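Local coordinates for tyrosine-protein phosphatase non-receptor type 18 (Homo sapiens, PDB 2OC3) that dephosphorylates phosphotyrosine residues of proteins, including autophosphorylated tyrosine kinases, the deposited chain being its catalytic domain, at residues D247-L252 with H290-M295; L243-Y248 with F262-V267; S80-E85 with T158-I163. One frame throughout, in Å; residues are numbered along the deposited sequence. Where two conformers were deposited one is given.

Interaction 1. Residues D247-L252 with H290-M295; sequences DYVRQL and HTVAQM
Val249 and Val292 each set CG1 anti to the backbone N (chi1 178° and 170°), and this common torsion sends the two methyls to meet between helix 238-254 and helix 282-296. CG1 of Val249 lies 4.0 Å from CG1 of Val292. It also rests 4.1 Å from Val292 CG2, so a single methyl of Val249 bears on both branches of its partner, and the two side chains cross at about a right angle. One turn further along helix 282-296, Met295 sends its thioether across to Arg250. Two conformers were deposited for Met295, so the details of this approach are best taken as doubtful: in the one given, SD lies beside CB, CG and CD of Arg250, whose extended chain carries the guanidinium group on past the sulfur, and CE bends in over the arginine backbone. Across the pair the chemistry is purely van der Waals.

The helices run in nearly the same direction, with an angle of 19° between the short segments and an axis separation of 10.6 Å. At this separation they meet through side chains, in a small contact that buries 175 Å² in all. Leu264 of helix 264-272 touches both valines. Helix 209-222 also borders the seam, with Leu212 against Met295 and Glu216 against Arg250. On a different side of helix 238-254, Asp247 pairs with Arg219 in a salt bridge and with the hydroxyl of Tyr105, which tie the helix to helix 209-222 and to strand 103-108. Neither segment reaches an annotated site. Their side-by-side helices are part of the helical layer that packs against the central mixed sheet in the classical protein tyrosine phosphatase fold.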
loop_
_atom_site.group_PDB
_atom_site.type_symbol
_atom_site.label_atom_id
_atom_site.label_comp_id
_atom_site.label_asym_id
_atom_site.label_seq_id
_atom_site.Cartn_x
_atom_site.Cartn_y
_atom_site.Cartn_z
ATOM N N ASP A 247 -6.143 4.927 6.222
ATOM C CA ASP A 247 -5.583 4.521 7.500
ATOM C C ASP A 247 -4.961 5.695 8.213
ATOM O O ASP A 247 -5.115 5.807 9.437
ATOM C CB ASP A 247 -4.503 3.454 7.354
ATOM C CG ASP A 247 -3.933 3.054 8.689
ATOM O OD1 ASP A 247 -4.612 2.269 9.387
ATOM O OD2 ASP A 247 -2.836 3.502 9.037
ATOM N N TYR A 248 -4.193 6.528 7.508
ATOM C CA TYR A 248 -3.593 7.732 8.112
ATOM C C TYR A 248 -4.676 8.607 8.782
ATOM O O TYR A 248 -4.544 9.030 9.957
ATOM C CB TYR A 248 -2.836 8.493 7.028
ATOM C CG TYR A 248 -2.052 9.707 7.493
ATOM C CD1 TYR A 248 -0.670 9.642 7.633
ATOM C CD2 TYR A 248 -2.684 10.936 7.670
ATOM C CE1 TYR A 248 0.066 10.765 8.014
ATOM C CE2 TYR A 248 -1.954 12.057 8.054
ATOM C CZ TYR A 248 -0.592 11.945 8.229
ATOM O OH TYR A 248 0.178 13.046 8.586
ATOM N N VAL A 249 -5.737 8.905 8.037
ATOM C CA VAL A 249 -6.817 9.752 8.558
ATOM C C VAL A 249 -7.522 9.062 9.726
ATOM O O VAL A 249 -7.872 9.710 10.735
ATOM C CB VAL A 249 -7.772 10.206 7.459
ATOM C CG1 VAL A 249 -8.925 11.056 8.058
ATOM C CG2 VAL A 249 -7.003 10.983 6.395
ATOM N N ARG A 250 -7.706 7.755 9.646
ATOM C CA ARG A 250 -8.344 7.036 10.741
ATOM C C ARG A 250 -7.472 7.065 11.980
ATOM O O ARG A 250 -8.000 7.154 13.087
ATOM C CB ARG A 250 -8.624 5.601 10.326
ATOM C CG ARG A 250 -9.410 4.797 11.346
ATOM C CD ARG A 250 -9.932 3.511 10.753
ATOM N NE ARG A 250 -10.590 2.711 11.795
ATOM C CZ ARG A 250 -9.945 1.890 12.614
ATOM N NH1 ARG A 250 -8.651 1.668 12.544
ATOM N NH2 ARG A 250 -10.642 1.219 13.539
ATOM N N GLN A 251 -6.161 6.979 11.842
ATOM C CA GLN A 251 -5.280 7.063 12.992
ATOM C C GLN A 251 -5.374 8.449 13.626
ATOM O O GLN A 251 -5.406 8.549 14.869
ATOM C CB GLN A 251 -3.861 6.732 12.615
ATOM C CG GLN A 251 -3.692 5.255 12.234
ATOM C CD GLN A 251 -4.119 4.302 13.350
ATOM O OE1 GLN A 251 -5.269 3.834 13.429
ATOM N NE2 GLN A 251 -3.168 4.010 14.215
ATOM N N LEU A 252 -5.441 9.503 12.826
ATOM C CA LEU A 252 -5.654 10.858 13.388
ATOM C C LEU A 252 -6.955 10.901 14.172
ATOM O O LEU A 252 -7.028 11.444 15.279
ATOM C CB LEU A 252 -5.701 11.933 12.300
ATOM C CG LEU A 252 -4.399 12.244 11.562
ATOM C CD1 LEU A 252 -4.679 13.316 10.475
ATOM C CD2 LEU A 252 -3.277 12.642 12.535
ATOM N N HIS A 290 -15.490 10.348 0.285
ATOM C CA HIS A 290 -16.677 9.642 0.756
ATOM C C HIS A 290 -16.342 8.829 2.019
ATOM O O HIS A 290 -17.089 8.832 3.025
ATOM C CB HIS A 290 -17.172 8.702 -0.345
ATOM C CG HIS A 290 -18.498 8.049 -0.082
ATOM N ND1 HIS A 290 -19.222 8.215 1.080
ATOM C CD2 HIS A 290 -19.222 7.211 -0.858
ATOM C CE1 HIS A 290 -20.344 7.517 1.000
ATOM N NE2 HIS A 290 -20.367 6.897 -0.165
ATOM N N THR A 291 -15.199 8.141 1.976
ATOM C CA THR A 291 -14.742 7.288 3.066
ATOM C C THR A 291 -14.466 8.106 4.317
ATOM O O THR A 291 -14.887 7.727 5.425
ATOM C CB THR A 291 -13.476 6.489 2.673
ATOM O OG1 THR A 291 -13.721 5.756 1.454
ATOM C CG2 THR A 291 -13.085 5.524 3.771
ATOM N N VAL A 292 -13.764 9.227 4.154
ATOM C CA VAL A 292 -13.410 10.073 5.286
ATOM C C VAL A 292 -14.672 10.715 5.900
ATOM O O VAL A 292 -14.807 10.730 7.125
ATOM C CB VAL A 292 -12.338 11.117 4.877
ATOM C CG1 VAL A 292 -12.145 12.153 5.968
ATOM C CG2 VAL A 292 -11.000 10.389 4.560
ATOM N N ALA A 293 -15.584 11.196 5.059
ATOM C CA ALA A 293 -16.868 11.760 5.530
ATOM C C ALA A 293 -17.625 10.727 6.361
ATOM O O ALA A 293 -18.154 11.047 7.439
ATOM C CB ALA A 293 -17.714 12.240 4.337
ATOM N N GLN A 294 -17.640 9.478 5.889
ATOM C CA GLN A 294 -18.317 8.400 6.608
ATOM C C GLN A 294 -17.653 8.123 7.956
ATOM O O GLN A 294 -18.339 7.943 8.977
ATOM C CB GLN A 294 -18.381 7.148 5.767
ATOM C CG GLN A 294 -18.817 5.957 6.543
ATOM C CD GLN A 294 -19.294 4.842 5.682
ATOM O OE1 GLN A 294 -19.717 5.056 4.539
ATOM N NE2 GLN A 294 -19.246 3.627 6.231
ATOM N N MET A 295 -16.324 8.101 7.983
ATOM C CA MET A 295 -15.613 7.931 9.251
ATOM C C MET A 295 -15.918 9.061 10.209
ATOM O O MET A 295 -16.016 8.837 11.402
ATOM C CB MET A 295 -14.100 7.882 9.040
ATOM C CG MET A 295 -13.605 6.727 8.223
ATOM S SD MET A 295 -11.836 6.381 8.459
ATOM C CE MET A 295 -11.315 7.903 9.216
#

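Interaction 2. Residues L243-Y248 with F262-V267; sequences LCTVDY and FSLFDV
The helix that follows the family's P-loop, 238-254, packs through Thr245 and Tyr248 against the first turn of helix 264-272. Val267 carries most of the contact from the second helix. Its CG1 lies 3.8 Å from CG2 of Thr245 and 3.9 Å from CD2 of Tyr248, while Val267 CG2 reaches the next ring atom, Tyr248 CE2, at 4.1 Å. The isopropyl group therefore meets this CD2-CE2 part of the ring obliquely. Thr245 holds its methyl CG2 anti to the backbone N (chi1 -59° for OG1), so CG2 faces helix 264-272 and also meets Leu264 CD1 at 3.9 Å. Its hydroxyl is turned back to its own helix, bonded with Gly241 O, and the threonine thus offers only carbon to the interface.

Ser263 is the N-cap of the second helix: its OG accepts from Asp266 N at 3.0 Å, with an N-H...O angle of 152°. Leu288 of helix 282-296 lies against Thr245, closing a three-helix cluster. The Thr245 side chain is about 9 Å from that of Gly238, which binds substrate by similarity, so this apolar helix junction belongs to the helix following the P-loop of the tyrosine phosphatase fold.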
loop_
_atom_site.group_PDB
_atom_site.type_symbol
_atom_site.label_atom_id
_atom_site.label_comp_id
_atom_site.label_asym_id
_atom_site.label_seq_id
_atom_site.Cartn_x
_atom_site.Cartn_y
_atom_site.Cartn_z
ATOM N N LEU A 243 -5.772 3.336 0.314
ATOM C CA LEU A 243 -5.700 2.603 1.573
ATOM C C LEU A 243 -4.818 3.293 2.600
ATOM O O LEU A 243 -5.186 3.385 3.781
ATOM C CB LEU A 243 -5.191 1.177 1.382
ATOM C CG LEU A 243 -6.179 0.196 0.770
ATOM C CD1 LEU A 243 -5.574 -1.151 0.559
ATOM C CD2 LEU A 243 -7.458 0.019 1.619
ATOM N N CYS A 244 -3.636 3.760 2.182
ATOM C CA CYS A 244 -2.717 4.406 3.132
ATOM C C CYS A 244 -3.331 5.683 3.664
ATOM O O CYS A 244 -3.201 6.003 4.873
ATOM C CB CYS A 244 -1.361 4.713 2.513
ATOM S SG CYS A 244 -0.401 3.200 2.098
ATOM N N THR A 245 -4.020 6.427 2.813
ATOM C CA THR A 245 -4.605 7.691 3.253
ATOM C C THR A 245 -5.772 7.436 4.216
ATOM O O THR A 245 -5.918 8.149 5.226
ATOM C CB THR A 245 -5.090 8.545 2.064
ATOM O OG1 THR A 245 -3.982 8.809 1.194
ATOM C CG2 THR A 245 -5.680 9.864 2.562
ATOM N N VAL A 246 -6.601 6.433 3.930
ATOM C CA VAL A 246 -7.718 6.128 4.808
ATOM C C VAL A 246 -7.182 5.744 6.195
ATOM O O VAL A 246 -7.680 6.193 7.244
ATOM C CB VAL A 246 -8.583 4.994 4.209
ATOM C CG1 VAL A 246 -9.595 4.431 5.261
ATOM C CG2 VAL A 246 -9.274 5.459 2.943
ATOM N N ASP A 247 -6.143 4.927 6.222
ATOM C CA ASP A 247 -5.583 4.521 7.500
ATOM C C ASP A 247 -4.961 5.695 8.213
ATOM O O ASP A 247 -5.115 5.807 9.437
ATOM C CB ASP A 247 -4.503 3.454 7.354
ATOM C CG ASP A 247 -3.933 3.054 8.689
ATOM O OD1 ASP A 247 -4.612 2.269 9.387
ATOM O OD2 ASP A 247 -2.836 3.502 9.037
ATOM N N TYR A 248 -4.193 6.528 7.508
ATOM C CA TYR A 248 -3.593 7.732 8.112
ATOM C C TYR A 248 -4.676 8.607 8.782
ATOM O O TYR A 248 -4.544 9.030 9.957
ATOM C CB TYR A 248 -2.836 8.493 7.028
ATOM C CG TYR A 248 -2.052 9.707 7.493
ATOM C CD1 TYR A 248 -0.670 9.642 7.633
ATOM C CD2 TYR A 248 -2.684 10.936 7.670
ATOM C CE1 TYR A 248 0.066 10.765 8.014
ATOM C CE2 TYR A 248 -1.954 12.057 8.054
ATOM C CZ TYR A 248 -0.592 11.945 8.229
ATOM O OH TYR A 248 0.178 13.046 8.586
ATOM N N PHE A 262 -7.906 20.760 9.302
ATOM C CA PHE A 262 -7.584 19.501 8.622
ATOM C C PHE A 262 -7.879 19.600 7.129
ATOM O O PHE A 262 -8.950 20.072 6.697
ATOM C CB PHE A 262 -8.384 18.356 9.209
ATOM C CG PHE A 262 -8.205 17.053 8.458
ATOM C CD1 PHE A 262 -6.987 16.390 8.474
ATOM C CD2 PHE A 262 -9.242 16.518 7.725
ATOM C CE1 PHE A 262 -6.828 15.177 7.750
ATOM C CE2 PHE A 262 -9.085 15.317 7.032
ATOM C CZ PHE A 262 -7.868 14.673 7.059
ATOM N N SER A 263 -6.922 19.117 6.339
ATOM C CA SER A 263 -6.984 19.194 4.903
ATOM C C SER A 263 -6.643 17.808 4.332
ATOM O O SER A 263 -5.509 17.350 4.449
ATOM C CB SER A 263 -5.944 20.196 4.411
ATOM O OG SER A 263 -5.865 20.191 2.990
ATOM N N LEU A 264 -7.630 17.196 3.707
ATOM C CA LEU A 264 -7.410 15.914 3.001
ATOM C C LEU A 264 -6.513 16.157 1.776
ATOM O O LEU A 264 -5.674 15.313 1.419
ATOM C CB LEU A 264 -8.751 15.297 2.642
ATOM C CG LEU A 264 -8.817 13.865 2.155
ATOM C CD1 LEU A 264 -8.076 12.953 3.124
ATOM C CD2 LEU A 264 -10.284 13.462 2.053
ATOM N N PHE A 265 -6.630 17.347 1.184
ATOM C CA PHE A 265 -5.778 17.770 0.077
ATOM C C PHE A 265 -4.314 17.655 0.495
ATOM O O PHE A 265 -3.470 17.096 -0.217
ATOM C CB PHE A 265 -6.162 19.196 -0.352
ATOM C CG PHE A 265 -5.248 19.803 -1.373
ATOM C CD1 PHE A 265 -5.600 19.811 -2.724
ATOM C CD2 PHE A 265 -4.059 20.377 -0.994
ATOM C CE1 PHE A 265 -4.744 20.375 -3.658
ATOM C CE2 PHE A 265 -3.204 20.944 -1.923
ATOM C CZ PHE A 265 -3.559 20.935 -3.253
ATOM N N ASP A 266 -3.986 18.194 1.669
ATOM C CA ASP A 266 -2.602 18.235 2.112
ATOM C C ASP A 266 -2.064 16.823 2.383
ATOM O O ASP A 266 -0.895 16.550 2.124
ATOM C CB ASP A 266 -2.474 19.065 3.396
ATOM C CG ASP A 266 -2.678 20.556 3.169
ATOM O OD1 ASP A 266 -2.649 21.026 2.007
ATOM O OD2 ASP A 266 -2.859 21.276 4.185
ATOM N N VAL A 267 -2.925 15.942 2.886
ATOM C CA VAL A 267 -2.513 14.549 3.169
ATOM C C VAL A 267 -2.160 13.836 1.863
ATOM O O VAL A 267 -1.101 13.226 1.755
ATOM C CB VAL A 267 -3.601 13.756 3.929
ATOM C CG1 VAL A 267 -3.201 12.282 4.073
ATOM C CG2 VAL A 267 -3.873 14.413 5.318
#

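Interaction 3. Residues S80-E85 with T158-I163; sequences SLLQEE and TGLFCI
The Phe161 ring meets the tip of Leu81 at its edge: Leu81 CD2 stands 4.2 Å from Phe161 CZ, near the ring plane. Phe161 closes the type II' turn, Thr158 to Phe161, of a tight beta-hairpin that links edge strand 156-158 to strand 161-170 of the central sheet. Also at the ring edge, and in plane, is the carbonyl oxygen of Thr158, while the ring of Phe184 stacks with it from the neighbouring strand 175-184. With CG anti to its carbonyl carbon (chi1 -66°), Phe161 points CZ at Leu81, whose side chain comes from the opposite direction.

The contact joins two turns at the periphery of the phosphatase domain. In the hairpin, Gly159 takes the positive phi (54°) that the first corner requires. The turn is closed in both directions, by Phe161 N to Thr158 O and Thr158 N to Phe161 O, each 2.9 Å. Facing it, Ser80 to Gln83 form a type II turn whose second corner, Leu82, adopts a positive phi. Helix 116-125 holds this loop: Glu125 is hydrogen-bonded with Leu81 N and Ser80 OG, and Arg121 NH2 hydrogen-bonds to Leu81 O.

Phe184 also lies against the second leucine pair, touching both Leu82 and Leu160. These two side chains cross at a slant, and the single methyl CD1 of Leu160 faces both branches of Leu82, 4.0 Å from CD2 and 4.2 Å from CD1.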
loop_
_atom_site.group_PDB
_atom_site.type_symbol
_atom_site.label_atom_id
_atom_site.label_comp_id
_atom_site.label_asym_id
_atom_site.label_seq_id
_atom_site.Cartn_x
_atom_site.Cartn_y
_atom_site.Cartn_z
ATOM N N SER A 80 18.473 -4.995 2.542
ATOM C CA SER A 80 19.763 -5.444 2.972
ATOM C C SER A 80 19.734 -6.928 3.302
ATOM O O SER A 80 20.786 -7.552 3.434
ATOM C CB SER A 80 20.235 -4.663 4.183
ATOM O OG SER A 80 19.498 -4.934 5.362
ATOM N N LEU A 81 18.546 -7.522 3.453
ATOM C CA LEU A 81 18.490 -8.911 3.823
ATOM C C LEU A 81 19.084 -9.746 2.689
ATOM O O LEU A 81 18.765 -9.583 1.495
ATOM C CB LEU A 81 17.033 -9.302 4.161
ATOM C CG LEU A 81 16.803 -10.719 4.699
ATOM C CD1 LEU A 81 17.370 -10.836 6.123
ATOM C CD2 LEU A 81 15.334 -11.122 4.674
ATOM N N LEU A 82 19.994 -10.638 3.063
ATOM C CA LEU A 82 20.707 -11.491 2.121
ATOM C C LEU A 82 21.701 -10.727 1.272
ATOM O O LEU A 82 22.119 -11.232 0.266
ATOM C CB LEU A 82 19.744 -12.326 1.246
ATOM C CG LEU A 82 18.819 -13.337 1.977
ATOM C CD1 LEU A 82 17.821 -13.987 1.029
ATOM C CD2 LEU A 82 19.637 -14.397 2.685
ATOM N N GLN A 83 22.094 -9.519 1.685
ATOM C CA GLN A 83 23.093 -8.774 0.895
ATOM C C GLN A 83 24.394 -9.558 0.799
ATOM O O GLN A 83 25.020 -9.563 -0.277
ATOM C CB GLN A 83 23.365 -7.389 1.481
ATOM C CG GLN A 83 23.946 -7.375 2.884
ATOM N N GLU A 84 24.793 -10.203 1.909
ATOM C CA GLU A 84 26.040 -11.018 1.966
ATOM C C GLU A 84 26.027 -12.193 0.986
ATOM O O GLU A 84 27.075 -12.716 0.612
ATOM C CB GLU A 84 26.310 -11.540 3.394
ATOM C CG GLU A 84 25.403 -12.707 3.819
ATOM N N GLU A 85 24.844 -12.624 0.571
ATOM C CA GLU A 85 24.703 -13.710 -0.394
ATOM C C GLU A 85 24.509 -13.172 -1.820
ATOM O O GLU A 85 24.222 -13.931 -2.754
ATOM C CB GLU A 85 23.554 -14.635 0.026
ATOM C CG GLU A 85 23.652 -15.112 1.498
ATOM N N THR A 158 9.651 -20.026 -2.115
ATOM C CA THR A 158 10.205 -18.958 -2.897
ATOM C C THR A 158 11.594 -18.685 -2.378
ATOM O O THR A 158 11.776 -18.112 -1.301
ATOM C CB THR A 158 9.377 -17.688 -2.758
ATOM O OG1 THR A 158 7.987 -18.002 -2.973
ATOM C CG2 THR A 158 9.890 -16.645 -3.763
ATOM N N GLY A 159 12.609 -19.118 -3.112
ATOM C CA GLY A 159 13.952 -19.032 -2.611
ATOM C C GLY A 159 14.017 -19.708 -1.253
ATOM O O GLY A 159 13.498 -20.817 -1.060
ATOM N N LEU A 160 14.606 -18.989 -0.310
ATOM C CA LEU A 160 14.790 -19.466 1.037
ATOM C C LEU A 160 13.547 -19.311 1.964
ATOM O O LEU A 160 13.638 -19.652 3.139
ATOM C CB LEU A 160 15.976 -18.725 1.657
ATOM C CG LEU A 160 17.362 -18.956 1.038
ATOM C CD1 LEU A 160 18.374 -18.051 1.749
ATOM C CD2 LEU A 160 17.766 -20.426 1.149
ATOM N N PHE A 161 12.423 -18.839 1.428
ATOM C CA PHE A 161 11.162 -18.675 2.179
ATOM C C PHE A 161 10.191 -19.803 1.888
ATOM O O PHE A 161 9.989 -20.141 0.741
ATOM C CB PHE A 161 10.497 -17.345 1.828
ATOM C CG PHE A 161 11.262 -16.161 2.263
ATOM C CD1 PHE A 161 11.080 -15.611 3.512
ATOM C CD2 PHE A 161 12.205 -15.597 1.430
ATOM C CE1 PHE A 161 11.848 -14.515 3.909
ATOM C CE2 PHE A 161 12.933 -14.467 1.826
ATOM C CZ PHE A 161 12.758 -13.957 3.067
ATOM N N CYS A 162 9.562 -20.347 2.930
ATOM C CA CYS A 162 8.528 -21.334 2.810
ATOM C C CYS A 162 7.278 -20.715 3.413
ATOM O O CYS A 162 7.278 -20.361 4.608
ATOM C CB CYS A 162 8.935 -22.616 3.536
ATOM S SG CYS A 162 7.638 -23.865 3.447
ATOM N N ILE A 163 6.266 -20.525 2.574
ATOM C CA ILE A 163 5.006 -19.939 2.981
ATOM C C ILE A 163 3.957 -21.042 3.109
ATOM O O ILE A 163 3.779 -21.828 2.182
ATOM C CB ILE A 163 4.499 -18.886 1.942
ATOM C CG1 ILE A 163 5.666 -18.027 1.420
ATOM C CG2 ILE A 163 3.332 -18.047 2.531
ATOM C CD1 ILE A 163 6.324 -17.191 2.478
#

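Overall arrangement
Interactions 1 and 2 share helix 238-254 and lie about 7 Å apart between centres. They touch through Val249 and Leu252 against Phe262, and Thr291 against Val246. Helices 264-272 and 282-296, consecutive in the chain, pack on helix 238-254 and on each other, with Leu264 reaching both. All three contacts are partly buried; interaction 1 uses valine methyls, a thioether and an arginine chain, interaction 2 methyls and a tyrosine ring. Interaction 3 lies on the other side of the chain's centre, about 36 Å from interaction 1 and 34 Å from interaction 2, centre to centre. There, two turns meet near the surface: an exposed leucine joins buried neighbours, and backbone hydrogen bonds fix each turn.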